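Local atomic coordinates of Two-component system sensor histidine kinase (Bacteroides thetaiotaomicron, PDB entry 3OTT), a protein that probably senses saccharides through its extracellular beta-propeller and beta-sandwich domains and, as a whole protein, relays the signal by ATP-dependent histidine phosphorylation. Residues K497-P500 with R501-E504; I409-N412 with T413-N417; S135-T138 with R139-G142. One frame throughout, in Å; residues are numbered along the deposited sequence.

From the N terminus, contact 3 (S135-G142) comes first. It lies in the first beta-propeller, where the outer strand 133-136 of one blade runs into the helix 138-141 that leads to the next blade. Contact 2 (I409-N417) follows in the second propeller. It turns the chain after strand 403-410, before strand 421-426 opens the next blade. Contact 1 (K497-E504) comes last and closes the hairpin between strands 495-499 and 504-508 within one blade. The three are in series, and none nests or crosses. Contacts 1 and 2 have centres about 20 Å apart, and both reach N462 of strand 457-463. Contact 3 is about 80 Å or more from either, centre to centre.

Contact 1: residues K497-P500 with R501-E504; sequences KINP and RTRE
N499 meets both R503 and E504 through its backbone. N499 N donates to E504 O at 2.9 Å, almost straight at 174°. N499 O accepts from R503 N at 2.6 Å. Two residues thus face one, which makes a G1 beta bulge. R503 takes the bulge position where phi is positive, a place more often held by glycine. I498 CA adds a CH...O contact to E504 O.

The side chain of N499 binds the backbone of the turn. Its CG stands anti to the backbone N (chi1 176°), which brings the amide to the residues that follow. N499 OD1 accepts from R501 N at 3.0 Å, in the carbonyl plane, and so forms an Asx turn. It also accepts from T502 N at 3.3 Å, from above that plane. T502 OG1 sits 3.3 Å from N499 CG and takes a weak bond from E504 N. With N499 replaced by an alanine, the amides of R501 and T502 would probably lose their shared acceptor, and the turn would be freer to move.

R501 lies across the asparagine. Its guanidinium has N499 OD1 over one face, toward the rim, with the amide and guanidinium planes 50° apart. No N-H of the group is aimed at that oxygen. R501 NH1 bonds instead to G483 O. P500 packs alongside the arginine, its CD 4.0 Å from R501 NH1.

The other charges are placed differently. R503 starts away from the strand, and its NH2 bonds to N462 O. It also makes a cation-pi contact with Y463. K497 NZ and E504 OE2 stay 5.8 Å apart, so they may attract but do not pair. The chemistry implies a hairpin fixed mainly by one asparagine, with its two arginines anchored to neighbouring parts of the propeller.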
ATOM      1  N   LYS B 497      -2.783  -4.816 -47.247  1.00 21.59           N
ATOM      2  CA  LYS B 497      -2.103  -3.607 -47.667  1.00 22.04           C
ATOM      3  C   LYS B 497      -3.164  -2.698 -48.256  1.00 21.86           C
ATOM      4  O   LYS B 497      -3.851  -3.083 -49.217  1.00 23.11           O
ATOM      5  CB  LYS B 497      -0.999  -3.884 -48.692  1.00 22.14           C
ATOM      6  CG  LYS B 497      -0.354  -2.574 -49.252  1.00 25.48           C
ATOM      7  CD  LYS B 497       0.808  -2.728 -50.277  1.00 27.34           C
ATOM      8  CE  LYS B 497       0.347  -3.252 -51.627  1.00 32.16           C
ATOM      9  NZ  LYS B 497       0.009  -2.185 -52.536  1.00 34.61           N
ATOM     10  N   ILE B 498      -3.333  -1.528 -47.638  1.00 19.39           N
ATOM     11  CA  ILE B 498      -4.214  -0.505 -48.154  1.00 18.82           C
ATOM     12  C   ILE B 498      -3.460   0.644 -48.878  1.00 18.80           C
ATOM     13  O   ILE B 498      -2.486   1.220 -48.365  1.00 18.40           O
ATOM     14  CB  ILE B 498      -5.036   0.141 -47.036  1.00 18.73           C
ATOM     15  CG1 ILE B 498      -5.835  -0.898 -46.301  1.00 15.29           C
ATOM     16  CG2 ILE B 498      -5.994   1.221 -47.623  1.00 17.22           C
ATOM     17  CD1 ILE B 498      -6.507  -0.351 -45.127  1.00 18.10           C
ATOM     18  N   ASN B 499      -3.911   0.960 -50.068  1.00 19.43           N
ATOM     19  CA  ASN B 499      -3.447   2.148 -50.754  1.00 20.67           C
ATOM     20  C   ASN B 499      -4.547   3.174 -50.508  1.00 21.24           C
ATOM     21  O   ASN B 499      -5.604   3.094 -51.096  1.00 22.75           O
ATOM     22  CB  ASN B 499      -3.193   1.876 -52.226  1.00 20.86           C
ATOM     23  CG  ASN B 499      -2.793   3.120 -52.996  1.00 22.53           C
ATOM     24  OD1 ASN B 499      -3.250   4.225 -52.691  1.00 19.77           O
ATOM     25  ND2 ASN B 499      -1.950   2.937 -54.032  1.00 17.27           N
ATOM     26  N   PRO B 500      -4.310   4.104 -49.585  1.00 21.02           N
ATOM     27  CA  PRO B 500      -5.291   5.054 -49.124  1.00 22.73           C
ATOM     28  C   PRO B 500      -5.798   5.999 -50.224  1.00 25.51           C
ATOM     29  O   PRO B 500      -6.880   6.546 -50.075  1.00 25.34           O
ATOM     30  CB  PRO B 500      -4.534   5.867 -48.051  1.00 22.48           C
ATOM     31  CG  PRO B 500      -3.125   5.652 -48.326  1.00 22.79           C
ATOM     32  CD  PRO B 500      -2.960   4.393 -49.096  1.00 20.18           C
ATOM     33  N   ARG B 501      -5.032   6.172 -51.311  1.00 27.59           N
ATOM     34  CA  ARG B 501      -5.390   7.096 -52.386  1.00 29.49           C
ATOM     35  C   ARG B 501      -6.398   6.484 -53.345  1.00 30.51           C
ATOM     36  O   ARG B 501      -7.344   7.148 -53.724  1.00 31.61           O
ATOM     37  CB  ARG B 501      -4.134   7.581 -53.131  1.00 31.22           C
ATOM     38  CG  ARG B 501      -3.249   8.572 -52.276  1.00 33.20           C
ATOM     39  CD  ARG B 501      -1.766   8.677 -52.762  1.00 40.31           C
ATOM     40  NE  ARG B 501      -1.195   7.391 -53.215  1.00 42.59           N
ATOM     41  CZ  ARG B 501      -0.601   6.493 -52.432  1.00 40.76           C
ATOM     42  NH1 ARG B 501      -0.461   6.707 -51.123  1.00 39.42           N
ATOM     43  NH2 ARG B 501      -0.132   5.379 -52.973  1.00 41.46           N
ATOM     44  N   THR B 502      -6.212   5.218 -53.724  1.00 29.75           N
ATOM     45  CA  THR B 502      -7.163   4.502 -54.592  1.00 28.96           C
ATOM     46  C   THR B 502      -8.168   3.681 -53.756  1.00 28.48           C
ATOM     47  O   THR B 502      -9.218   3.284 -54.242  1.00 28.39           O
ATOM     48  CB  THR B 502      -6.411   3.521 -55.528  1.00 29.24           C
ATOM     49  OG1 THR B 502      -5.555   2.704 -54.731  1.00 27.93           O
ATOM     50  CG2 THR B 502      -5.536   4.260 -56.588  1.00 29.31           C
ATOM     51  N   ARG B 503      -7.812   3.393 -52.507  1.00 27.28           N
ATOM     52  CA  ARG B 503      -8.641   2.656 -51.590  1.00 27.46           C
ATOM     53  C   ARG B 503      -8.568   1.165 -51.897  1.00 27.05           C
ATOM     54  O   ARG B 503      -9.371   0.383 -51.369  1.00 26.63           O
ATOM     55  CB  ARG B 503     -10.095   3.139 -51.620  1.00 28.20           C
ATOM     56  CG  ARG B 503     -10.257   4.613 -51.235  1.00 33.25           C
ATOM     57  CD  ARG B 503     -11.645   4.846 -50.667  1.00 38.78           C
ATOM     58  NE  ARG B 503     -11.749   4.209 -49.349  1.00 41.99           N
ATOM     59  CZ  ARG B 503     -12.889   3.937 -48.697  1.00 43.61           C
ATOM     60  NH1 ARG B 503     -14.080   4.225 -49.237  1.00 42.70           N
ATOM     61  NH2 ARG B 503     -12.820   3.357 -47.491  1.00 42.53           N
ATOM     62  N   GLU B 504      -7.637   0.789 -52.767  1.00 26.40           N
ATOM     63  CA  GLU B 504      -7.408  -0.606 -53.060  1.00 27.32           C
ATOM     64  C   GLU B 504      -6.802  -1.326 -51.834  1.00 25.48           C
ATOM     65  O   GLU B 504      -5.875  -0.793 -51.161  1.00 24.81           O
ATOM     66  CB  GLU B 504      -6.458  -0.731 -54.254  1.00 28.31           C
ATOM     67  CG  GLU B 504      -6.398  -2.170 -54.788  1.00 37.22           C
ATOM     68  CD  GLU B 504      -5.259  -2.439 -55.794  1.00 48.10           C
ATOM     69  OE1 GLU B 504      -4.990  -1.591 -56.698  1.00 51.22           O
ATOM     70  OE2 GLU B 504      -4.653  -3.534 -55.676  1.00 51.54           O
TER

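Contact 2: residues I409-N412 with T413-N417; sequences IVDN and TGTYN
D411 to G414 form a type I beta turn, closed by G414 N on D411 O at 3.0 Å. D411 N then donates to Y416 O at 3.0 Å, and the backbones of V410 and N417 are bridged beyond it.

The carboxylate of D411 fills the inside of this loop. Its CG stands between the backbone N and the carbonyl carbon (chi1 78°), which turns both oxygens toward the residues ahead. D411 OD1 takes two amides. T415 N arrives at 2.8 Å on the syn lone pair. Y416 N comes from above the carboxylate plane at 2.9 Å, nearly straight at 172°. D411 OD2 serves T413, with a weak bond from T413 N and one from T413 OG1 whose modelled length is very short. T413 OG1 in turn accepts from T415 OG1 at 2.8 Å.

Van der Waals contacts are fewer. Y416 CD1 rests 3.9 Å from D411 CG, and T415 CG2 lies over the rim of one face of the Y416 ring. V410 CG1 meets N417 CB at 3.8 Å. D411 and Y416 also touch F442 and N462 of the adjoining blade. G414 has backbone angles that suit glycine.

The motif is a type I turn led by an aspartate. D411 makes a weak Asx turn through OD2 and gathers the next two amides on OD1. The turn links successive blades of the beta-propeller, where strand 403-410 ends beside strand 457-463.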
ATOM      1  N   ILE B 409     -17.371   7.487 -32.221  1.00 18.78           N
ATOM      2  CA  ILE B 409     -17.278   7.524 -33.677  1.00 19.97           C
ATOM      3  C   ILE B 409     -18.002   6.339 -34.308  1.00 20.63           C
ATOM      4  O   ILE B 409     -17.785   5.197 -33.901  1.00 21.14           O
ATOM      5  CB  ILE B 409     -15.784   7.468 -34.078  1.00 18.62           C
ATOM      6  CG1 ILE B 409     -15.059   8.743 -33.601  1.00 17.74           C
ATOM      7  CG2 ILE B 409     -15.604   7.168 -35.562  1.00 16.84           C
ATOM      8  CD1 ILE B 409     -13.539   8.579 -33.569  1.00 12.08           C
ATOM      9  N   VAL B 410     -18.862   6.601 -35.286  1.00 22.14           N
ATOM     10  CA  VAL B 410     -19.565   5.547 -36.010  1.00 23.17           C
ATOM     11  C   VAL B 410     -19.355   5.689 -37.511  1.00 23.11           C
ATOM     12  O   VAL B 410     -19.008   6.765 -37.967  1.00 24.14           O
ATOM     13  CB  VAL B 410     -21.081   5.536 -35.720  1.00 24.61           C
ATOM     14  CG1 VAL B 410     -21.348   5.324 -34.221  1.00 25.13           C
ATOM     15  CG2 VAL B 410     -21.729   6.797 -36.193  1.00 25.80           C
ATOM     16  N   ASP B 411     -19.555   4.615 -38.285  1.00 21.75           N
ATOM     17  CA  ASP B 411     -19.528   4.753 -39.744  1.00 21.97           C
ATOM     18  C   ASP B 411     -20.784   5.487 -40.241  1.00 21.96           C
ATOM     19  O   ASP B 411     -21.747   5.682 -39.488  1.00 22.30           O
ATOM     20  CB  ASP B 411     -19.377   3.364 -40.401  1.00 21.16           C
ATOM     21  CG  ASP B 411     -20.682   2.597 -40.420  1.00 23.45           C
ATOM     22  OD1 ASP B 411     -21.292   2.408 -39.346  1.00 25.33           O
ATOM     23  OD2 ASP B 411     -21.151   2.252 -41.520  1.00 26.23           O
ATOM     24  N   ASN B 412     -20.806   5.868 -41.507  1.00 23.17           N
ATOM     25  CA  ASN B 412     -21.980   6.589 -42.084  1.00 24.47           C
ATOM     26  C   ASN B 412     -23.328   5.825 -42.038  1.00 25.05           C
ATOM     27  O   ASN B 412     -24.378   6.463 -41.975  1.00 25.61           O
ATOM     28  CB  ASN B 412     -21.704   7.041 -43.540  1.00 26.11           C
ATOM     29  CG  ASN B 412     -21.463   5.878 -44.477  1.00 28.61           C
ATOM     30  OD1 ASN B 412     -20.444   5.218 -44.393  1.00 35.26           O
ATOM     31  ND2 ASN B 412     -22.428   5.594 -45.353  1.00 34.65           N
ATOM     32  N   THR B 413     -23.299   4.485 -42.071  1.00 23.91           N
ATOM     33  CA  THR B 413     -24.554   3.689 -42.025  1.00 24.86           C
ATOM     34  C   THR B 413     -25.046   3.601 -40.560  1.00 24.93           C
ATOM     35  O   THR B 413     -26.171   3.226 -40.286  1.00 24.45           O
ATOM     36  CB  THR B 413     -24.389   2.203 -42.562  1.00 24.47           C
ATOM     37  OG1 THR B 413     -23.496   1.477 -41.699  1.00 22.71           O
ATOM     38  CG2 THR B 413     -23.879   2.117 -44.020  1.00 23.30           C
ATOM     39  N   GLY B 414     -24.166   3.933 -39.624  1.00 24.75           N
ATOM     40  CA  GLY B 414     -24.494   3.871 -38.217  1.00 26.29           C
ATOM     41  C   GLY B 414     -24.395   2.491 -37.604  1.00 27.10           C
ATOM     42  O   GLY B 414     -24.955   2.282 -36.558  1.00 28.65           O
ATOM     43  N   THR B 415     -23.699   1.558 -38.258  1.00 27.23           N
ATOM     44  CA  THR B 415     -23.681   0.133 -37.873  1.00 27.21           C
ATOM     45  C   THR B 415     -22.453  -0.228 -37.026  1.00 25.66           C
ATOM     46  O   THR B 415     -22.521  -0.990 -36.083  1.00 24.88           O
ATOM     47  CB  THR B 415     -23.663  -0.725 -39.142  1.00 27.40           C
ATOM     48  OG1 THR B 415     -24.771  -0.353 -39.956  1.00 30.75           O
ATOM     49  CG2 THR B 415     -23.787  -2.205 -38.809  1.00 29.51           C
ATOM     50  N   TYR B 416     -21.308   0.329 -37.388  1.00 24.45           N
ATOM     51  CA  TYR B 416     -20.078   0.007 -36.746  1.00 23.21           C
ATOM     52  C   TYR B 416     -19.638   1.218 -35.953  1.00 22.87           C
ATOM     53  O   TYR B 416     -19.966   2.363 -36.281  1.00 22.76           O
ATOM     54  CB  TYR B 416     -19.027  -0.348 -37.792  1.00 23.99           C
ATOM     55  CG  TYR B 416     -19.482  -1.409 -38.774  1.00 27.52           C
ATOM     56  CD1 TYR B 416     -19.532  -1.125 -40.131  1.00 30.38           C
ATOM     57  CD2 TYR B 416     -19.825  -2.718 -38.335  1.00 28.99           C
ATOM     58  CE1 TYR B 416     -19.940  -2.080 -41.038  1.00 36.33           C
ATOM     59  CE2 TYR B 416     -20.237  -3.690 -39.225  1.00 32.16           C
ATOM     60  CZ  TYR B 416     -20.292  -3.370 -40.589  1.00 37.40           C
ATOM     61  OH  TYR B 416     -20.700  -4.311 -41.536  1.00 42.55           O
ATOM     62  N   ASN B 417     -18.889   0.973 -34.896  1.00 20.72           N
ATOM     63  CA  ASN B 417     -18.474   2.055 -34.076  1.00 19.33           C
ATOM     64  C   ASN B 417     -17.082   1.745 -33.549  1.00 17.90           C
ATOM     65  O   ASN B 417     -16.503   0.674 -33.852  1.00 15.41           O
ATOM     66  CB  ASN B 417     -19.484   2.289 -32.944  1.00 18.84           C
ATOM     67  CG  ASN B 417     -19.554   1.107 -31.979  1.00 23.03           C
ATOM     68  OD1 ASN B 417     -18.518   0.615 -31.506  1.00 24.05           O
ATOM     69  ND2 ASN B 417     -20.772   0.637 -31.696  1.00 24.08           N
TER

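Contact 3: residues S135-T138 with R139-G142; sequences SFDT and RRNG
D137 and N141 bind each other across the single turn of a short helix. D137 N donates to N141 OD1 at 2.9 Å, nearly straight at 171°, from above the amide carbonyl plane. N141 N returns a weak bond to D137 O. N141 ND2 bonds to G175 O of the next blade, so both ends of this amide are used.

Capping bonds come from the D137 carboxylate. D137 is the N-cap residue, with CG between its backbone N and carbonyl carbon (chi1 84°). This swings the carboxylate over the first amides of the helix. D137 OD1 accepts from R140 N at 3.0 Å, out of the carboxylate plane. D137 OD2 takes a weak bond from R139 N at 3.5 Å. At the other end, G142 N bonds weakly to T138 O, and G142 leaves the helix with positive phi.

Packing is modest. N141 ND2 lies 3.5 Å from F136 CD2, with ring and amide planes 61° apart. T138 and R139 lie side by side, T138 CG2 being 3.9 Å from R139 CG.

The charges lie near each other without pairing. D137 OD1 and R140 NH1 are 4.3 Å apart, and no N-H of the guanidinium points at the oxygen. The helix start and the nearby arginines would probably favour the ionised carboxylate. D137 and N141 thus tie the helix to the end of strand 133-136, and N141 carries the link on to G175.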
ATOM      1  N   SER B 135       9.926  -4.056  33.102  1.00 23.71           N
ATOM      2  CA  SER B 135      10.817  -5.170  33.220  1.00 24.05           C
ATOM      3  C   SER B 135      10.042  -6.450  33.128  1.00 24.45           C
ATOM      4  O   SER B 135       8.924  -6.512  33.583  1.00 24.14           O
ATOM      5  CB  SER B 135      11.485  -5.086  34.582  1.00 25.48           C
ATOM      6  OG  SER B 135      12.245  -6.241  34.841  1.00 28.02           O
ATOM      7  N   PHE B 136      10.659  -7.472  32.547  1.00 25.28           N
ATOM      8  CA  PHE B 136      10.082  -8.795  32.446  1.00 26.46           C
ATOM      9  C   PHE B 136      11.045  -9.782  32.993  1.00 27.86           C
ATOM     10  O   PHE B 136      12.242  -9.754  32.667  1.00 28.30           O
ATOM     11  CB  PHE B 136       9.795  -9.151  30.990  1.00 26.51           C
ATOM     12  CG  PHE B 136       8.726  -8.313  30.389  1.00 28.31           C
ATOM     13  CD1 PHE B 136       9.045  -7.106  29.764  1.00 26.42           C
ATOM     14  CD2 PHE B 136       7.392  -8.679  30.527  1.00 27.72           C
ATOM     15  CE1 PHE B 136       8.068  -6.293  29.274  1.00 26.70           C
ATOM     16  CE2 PHE B 136       6.410  -7.874  30.003  1.00 27.60           C
ATOM     17  CZ  PHE B 136       6.743  -6.695  29.380  1.00 29.37           C
ATOM     18  N   ASP B 137      10.548 -10.701  33.808  1.00 29.53           N
ATOM     19  CA  ASP B 137      11.502 -11.669  34.322  1.00 31.13           C
ATOM     20  C   ASP B 137      11.062 -13.137  34.420  1.00 30.93           C
ATOM     21  O   ASP B 137       9.976 -13.546  33.974  1.00 29.52           O
ATOM     22  CB  ASP B 137      12.144 -11.147  35.625  1.00 32.23           C
ATOM     23  CG  ASP B 137      11.304 -11.434  36.862  1.00 36.68           C
ATOM     24  OD1 ASP B 137      10.064 -11.242  36.859  1.00 41.36           O
ATOM     25  OD2 ASP B 137      11.922 -11.874  37.857  1.00 45.53           O
ATOM     26  N   THR B 138      11.958 -13.901  35.019  1.00 31.77           N
ATOM     27  CA  THR B 138      11.805 -15.333  35.274  1.00 33.10           C
ATOM     28  C   THR B 138      10.616 -15.687  36.202  1.00 34.12           C
ATOM     29  O   THR B 138       9.750 -16.467  35.854  1.00 34.05           O
ATOM     30  CB  THR B 138      13.201 -15.848  35.748  1.00 32.86           C
ATOM     31  OG1 THR B 138      13.535 -17.038  35.048  1.00 35.23           O
ATOM     32  CG2 THR B 138      13.305 -16.042  37.227  1.00 32.64           C
ATOM     33  N   ARG B 139      10.563 -15.052  37.359  1.00 36.30           N
ATOM     34  CA  ARG B 139       9.537 -15.263  38.373  1.00 38.53           C
ATOM     35  C   ARG B 139       8.165 -14.670  38.041  1.00 39.12           C
ATOM     36  O   ARG B 139       7.155 -15.390  38.081  1.00 40.01           O
ATOM     37  CB  ARG B 139      10.051 -14.708  39.691  1.00 39.57           C
ATOM     38  CG  ARG B 139      11.014 -15.691  40.314  1.00 44.05           C
ATOM     39  CD  ARG B 139      12.049 -15.096  41.272  1.00 51.79           C
ATOM     40  NE  ARG B 139      13.210 -16.003  41.364  1.00 56.38           N
ATOM     41  CZ  ARG B 139      13.237 -17.141  42.065  1.00 58.07           C
ATOM     42  NH1 ARG B 139      12.172 -17.532  42.768  1.00 58.86           N
ATOM     43  NH2 ARG B 139      14.334 -17.896  42.060  1.00 59.44           N
ATOM     44  N   ARG B 140       8.115 -13.379  37.689  1.00 38.85           N
ATOM     45  CA  ARG B 140       6.822 -12.757  37.367  1.00 39.15           C
ATOM     46  C   ARG B 140       6.247 -13.196  36.008  1.00 37.32           C
ATOM     47  O   ARG B 140       5.041 -13.269  35.862  1.00 37.88           O
ATOM     48  CB  ARG B 140       6.886 -11.226  37.417  1.00 39.61           C
ATOM     49  CG  ARG B 140       7.378 -10.669  38.728  1.00 43.59           C
ATOM     50  CD  ARG B 140       6.949  -9.230  38.919  1.00 46.21           C
ATOM     51  NE  ARG B 140       7.885  -8.567  39.815  1.00 48.28           N
ATOM     52  CZ  ARG B 140       8.824  -7.703  39.427  1.00 48.24           C
ATOM     53  NH1 ARG B 140       8.922  -7.352  38.149  1.00 46.51           N
ATOM     54  NH2 ARG B 140       9.643  -7.163  40.336  1.00 46.17           N
ATOM     55  N   ASN B 141       7.099 -13.498  35.029  1.00 34.62           N
ATOM     56  CA  ASN B 141       6.591 -13.668  33.658  1.00 32.16           C
ATOM     57  C   ASN B 141       6.805 -15.056  32.995  1.00 30.90           C
ATOM     58  O   ASN B 141       6.292 -15.294  31.901  1.00 30.28           O
ATOM     59  CB  ASN B 141       7.026 -12.502  32.759  1.00 30.36           C
ATOM     60  CG  ASN B 141       6.847 -11.119  33.438  1.00 31.92           C
ATOM     61  OD1 ASN B 141       7.696 -10.680  34.237  1.00 31.72           O
ATOM     62  ND2 ASN B 141       5.748 -10.430  33.103  1.00 31.33           N
ATOM     63  N   GLY B 142       7.498 -15.965  33.676  1.00 30.11           N
ATOM     64  CA  GLY B 142       7.772 -17.320  33.150  1.00 29.32           C
ATOM     65  C   GLY B 142       8.833 -17.309  32.054  1.00 28.15           C
ATOM     66  O   GLY B 142       8.851 -18.183  31.183  1.00 29.17           O
TER